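Superantigen-like protein SSL10 (Staphylococcus aureus subsp. aureus, PDB 6LWT) probably blocks classical-pathway complement activation by binding the Fc region of human IgG, and impairs plasma clotting by binding prothrombin and another coagulation factor. Local coordinates at residues R20-K25 with E135-L140. Residues are numbered along the deposited sequence; the frame is centred on the assembly and turned at random.
Sequences RYYTGK and ELDYKL
Y22 and Y138 carry most of this contact, their side chains sliding past one another in opposite directions: Y138 pushes its hydroxyl in among the backbone atoms of 21-24, while Y22 sends its own to the D137 carboxylate. The rings meet obliquely, with centroids 5.5 Å apart and planes at 45°; the closest carbons are Y22 CD1 and Y138 CD2, at 3.5 Å. Y21 adds a looser touch, its CE2 lying 4.5 Å from Y138 CD2. Within its own segment Y21 also lays CD2 over the centre of the Y22 ring, 3.6 Å above the plane, so the Y22 ring is packed by both Y21 and Y138.

Two hydroxyls supply the polar part. Y22 OH donates to D137 OD2 at 2.7 Å, which receives it on its syn lone pair; the carboxylate plane is turned 75° from the ring. D137 has CG anti to its backbone N (chi1 172°), which carries the carboxylate outward from helix 133-148, across the end of Y22 at about a right angle. Its other oxygen, OD1, forms a salt bridge with R141, and Y22 OH also bonds to the backbone N of L178, so both ends of this buried pair have second partners that restrict their movement. Y138 OH sits beside the backbone of 21-24: it gives a weak hydrogen bond to Y21 O at 3.4 Å and lies 3.1 Å from G24 N.

The contact joins the two domains of the staphylococcal superantigen-like fold, docking N-terminal helix 14-22 and the residues that follow it onto helix 133-148 of the beta-grasp domain. Farther along that second helix, R141 and I145 also touch Y22, while T26 of strand 26-30 and V76 of strand 71-76, both in the OB-fold sheet, pack against Y138.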
ATOM      1  N   ARG A  20       8.273   7.258  -9.941  1.00 26.29           N
ATOM      2  CA  ARG A  20       8.927   5.999 -10.246  1.00 27.75           C
ATOM      3  C   ARG A  20       8.548   4.915  -9.228  1.00 24.73           C
ATOM      4  O   ARG A  20       8.216   3.808  -9.629  1.00 24.01           O
ATOM      5  CB  ARG A  20      10.460   6.168 -10.367  1.00 31.85           C
ATOM      6  CG  ARG A  20      10.939   7.026 -11.551  1.00 35.47           C
ATOM      7  CD  ARG A  20      10.263   6.731 -12.900  1.00 39.85           C
ATOM      8  NE  ARG A  20      10.448   5.355 -13.390  1.00 43.53           N
ATOM      9  CZ  ARG A  20      11.504   4.902 -14.080  1.00 46.85           C
ATOM     10  NH1 ARG A  20      12.534   5.688 -14.399  1.00 46.97           N
ATOM     11  NH2 ARG A  20      11.536   3.628 -14.457  1.00 50.59           N
ATOM     12  N   TYR A  21       8.558   5.247  -7.936  1.00 23.96           N
ATOM     13  CA  TYR A  21       8.253   4.244  -6.911  1.00 22.62           C
ATOM     14  C   TYR A  21       6.852   3.678  -7.055  1.00 22.14           C
ATOM     15  O   TYR A  21       6.655   2.463  -7.039  1.00 21.70           O
ATOM     16  CB  TYR A  21       8.442   4.813  -5.510  1.00 22.22           C
ATOM     17  CG  TYR A  21       8.181   3.795  -4.428  1.00 21.87           C
ATOM     18  CD1 TYR A  21       9.135   2.822  -4.109  1.00 22.10           C
ATOM     19  CD2 TYR A  21       6.959   3.766  -3.745  1.00 21.31           C
ATOM     20  CE1 TYR A  21       8.886   1.869  -3.122  1.00 22.54           C
ATOM     21  CE2 TYR A  21       6.703   2.814  -2.766  1.00 20.37           C
ATOM     22  CZ  TYR A  21       7.674   1.890  -2.432  1.00 22.08           C
ATOM     23  OH  TYR A  21       7.417   0.953  -1.450  1.00 20.01           O
ATOM     24  N   TYR A  22       5.885   4.578  -7.224  1.00 22.59           N
ATOM     25  CA  TYR A  22       4.473   4.220  -7.265  1.00 21.25           C
ATOM     26  C   TYR A  22       3.967   3.764  -8.634  1.00 23.53           C
ATOM     27  O   TYR A  22       2.790   3.445  -8.770  1.00 23.84           O
ATOM     28  CB  TYR A  22       3.628   5.371  -6.673  1.00 21.62           C
ATOM     29  CG  TYR A  22       3.691   5.430  -5.161  1.00 19.86           C
ATOM     30  CD1 TYR A  22       3.058   4.444  -4.398  1.00 19.55           C
ATOM     31  CD2 TYR A  22       4.380   6.451  -4.484  1.00 18.69           C
ATOM     32  CE1 TYR A  22       3.113   4.460  -3.021  1.00 18.48           C
ATOM     33  CE2 TYR A  22       4.452   6.476  -3.093  1.00 18.43           C
ATOM     34  CZ  TYR A  22       3.804   5.475  -2.367  1.00 19.04           C
ATOM     35  OH  TYR A  22       3.819   5.483  -0.998  1.00 17.37           O
ATOM     36  N   THR A  23       4.852   3.687  -9.638  1.00 24.76           N
ATOM     37  CA  THR A  23       4.556   2.983 -10.900  1.00 26.99           C
ATOM     38  C   THR A  23       5.562   1.836 -11.146  1.00 29.78           C
ATOM     39  O   THR A  23       5.741   1.405 -12.282  1.00 31.37           O
ATOM     40  CB  THR A  23       4.590   3.950 -12.103  1.00 26.28           C
ATOM     41  OG1 THR A  23       5.860   4.608 -12.156  1.00 26.50           O
ATOM     42  CG2 THR A  23       3.508   5.003 -11.962  1.00 26.63           C
ATOM     43  N   GLY A  24       6.201   1.341 -10.082  1.00 31.22           N
ATOM     44  CA  GLY A  24       7.258   0.314 -10.191  1.00 31.41           C
ATOM     45  C   GLY A  24       6.717  -1.105 -10.240  1.00 31.20           C
ATOM     46  O   GLY A  24       5.531  -1.329 -10.520  1.00 29.64           O
ATOM     47  N   LYS A  25       7.599  -2.073  -9.999  1.00 32.08           N
ATOM     48  CA  LYS A  25       7.230  -3.491 -10.032  1.00 33.55           C
ATOM     49  C   LYS A  25       6.455  -3.856  -8.783  1.00 29.53           C
ATOM     50  O   LYS A  25       6.931  -3.593  -7.663  1.00 26.04           O
ATOM     51  CB  LYS A  25       8.469  -4.399 -10.079  1.00 38.44           C
ATOM     52  CG  LYS A  25       9.366  -4.238 -11.298  1.00 43.92           C
ATOM     53  CD  LYS A  25      10.206  -5.499 -11.546  1.00 49.01           C
ATOM     54  CE  LYS A  25       9.500  -6.538 -12.422  1.00 52.01           C
ATOM     55  NZ  LYS A  25       9.952  -6.513 -13.845  1.00 53.61           N
ATOM     56  N   GLU A 135      -0.688  -1.815   0.737  1.00 16.86           N
ATOM     57  CA  GLU A 135      -1.353  -2.113  -0.535  1.00 17.31           C
ATOM     58  C   GLU A 135      -2.383  -1.041  -0.878  1.00 17.44           C
ATOM     59  O   GLU A 135      -2.501  -0.634  -2.038  1.00 16.57           O
ATOM     60  CB  GLU A 135      -2.031  -3.491  -0.475  1.00 18.92           C
ATOM     61  CG  GLU A 135      -2.670  -3.891  -1.794  1.00 19.90           C
ATOM     62  CD  GLU A 135      -3.282  -5.285  -1.811  1.00 23.49           C
ATOM     63  OE1 GLU A 135      -2.935  -6.141  -0.970  1.00 22.17           O
ATOM     64  OE2 GLU A 135      -4.110  -5.531  -2.710  1.00 25.75           O
ATOM     65  N   LEU A 136      -3.113  -0.580   0.132  1.00 17.11           N
ATOM     66  CA  LEU A 136      -4.119   0.453  -0.076  1.00 18.53           C
ATOM     67  C   LEU A 136      -3.457   1.765  -0.497  1.00 18.33           C
ATOM     68  O   LEU A 136      -3.851   2.375  -1.486  1.00 17.21           O
ATOM     69  CB  LEU A 136      -4.985   0.634   1.169  1.00 20.71           C
ATOM     70  CG  LEU A 136      -6.229   1.519   0.995  1.00 22.20           C
ATOM     71  CD1 LEU A 136      -7.050   1.162  -0.237  1.00 23.62           C
ATOM     72  CD2 LEU A 136      -7.065   1.420   2.253  1.00 24.61           C
ATOM     73  N   ASP A 137      -2.400   2.143   0.214  1.00 17.48           N
ATOM     74  CA  ASP A 137      -1.606   3.318  -0.145  1.00 17.83           C
ATOM     75  C   ASP A 137      -1.122   3.236  -1.589  1.00 16.59           C
ATOM     76  O   ASP A 137      -1.368   4.149  -2.388  1.00 15.26           O
ATOM     77  CB  ASP A 137      -0.418   3.461   0.805  1.00 17.07           C
ATOM     78  CG  ASP A 137       0.562   4.535   0.377  1.00 18.64           C
ATOM     79  OD1 ASP A 137       0.228   5.744   0.460  1.00 21.12           O
ATOM     80  OD2 ASP A 137       1.693   4.171  -0.034  1.00 17.89           O
ATOM     81  N   TYR A 138      -0.452   2.143  -1.911  1.00 17.19           N
ATOM     82  CA  TYR A 138       0.114   1.964  -3.246  1.00 18.18           C
ATOM     83  C   TYR A 138      -0.934   2.023  -4.350  1.00 18.07           C
ATOM     84  O   TYR A 138      -0.768   2.754  -5.329  1.00 17.65           O
ATOM     85  CB  TYR A 138       0.887   0.654  -3.352  1.00 19.30           C
ATOM     86  CG  TYR A 138       1.727   0.587  -4.608  1.00 22.14           C
ATOM     87  CD1 TYR A 138       1.169   0.213  -5.835  1.00 23.12           C
ATOM     88  CD2 TYR A 138       3.077   0.915  -4.573  1.00 23.98           C
ATOM     89  CE1 TYR A 138       1.940   0.171  -6.983  1.00 26.64           C
ATOM     90  CE2 TYR A 138       3.855   0.877  -5.719  1.00 24.27           C
ATOM     91  CZ  TYR A 138       3.290   0.500  -6.906  1.00 25.65           C
ATOM     92  OH  TYR A 138       4.079   0.464  -8.030  1.00 28.29           O
ATOM     93  N   LYS A 139      -1.993   1.240  -4.204  1.00 17.48           N
ATOM     94  CA  LYS A 139      -2.994   1.167  -5.247  1.00 19.47           C
ATOM     95  C   LYS A 139      -3.782   2.475  -5.383  1.00 19.32           C
ATOM     96  O   LYS A 139      -4.145   2.843  -6.495  1.00 17.02           O
ATOM     97  CB  LYS A 139      -3.943   0.010  -5.023  1.00 21.25           C
ATOM     98  CG  LYS A 139      -3.289  -1.322  -5.311  1.00 22.51           C
ATOM     99  CD  LYS A 139      -4.282  -2.444  -5.135  1.00 25.18           C
ATOM    100  CE  LYS A 139      -3.719  -3.723  -5.717  1.00 27.94           C
ATOM    101  NZ  LYS A 139      -4.719  -4.809  -5.613  1.00 30.17           N
ATOM    102  N   LEU A 140      -4.046   3.153  -4.264  1.00 18.68           N
ATOM    103  CA  LEU A 140      -4.669   4.476  -4.327  1.00 18.79           C
ATOM    104  C   LEU A 140      -3.768   5.471  -5.085  1.00 19.36           C
ATOM    105  O   LEU A 140      -4.258   6.218  -5.945  1.00 17.90           O
ATOM    106  CB  LEU A 140      -5.025   5.001  -2.938  1.00 18.86           C
ATOM    107  CG  LEU A 140      -6.287   4.385  -2.316  1.00 19.06           C
ATOM    108  CD1 LEU A 140      -6.405   4.736  -0.836  1.00 19.43           C
ATOM    109  CD2 LEU A 140      -7.521   4.841  -3.093  1.00 19.98           C
TER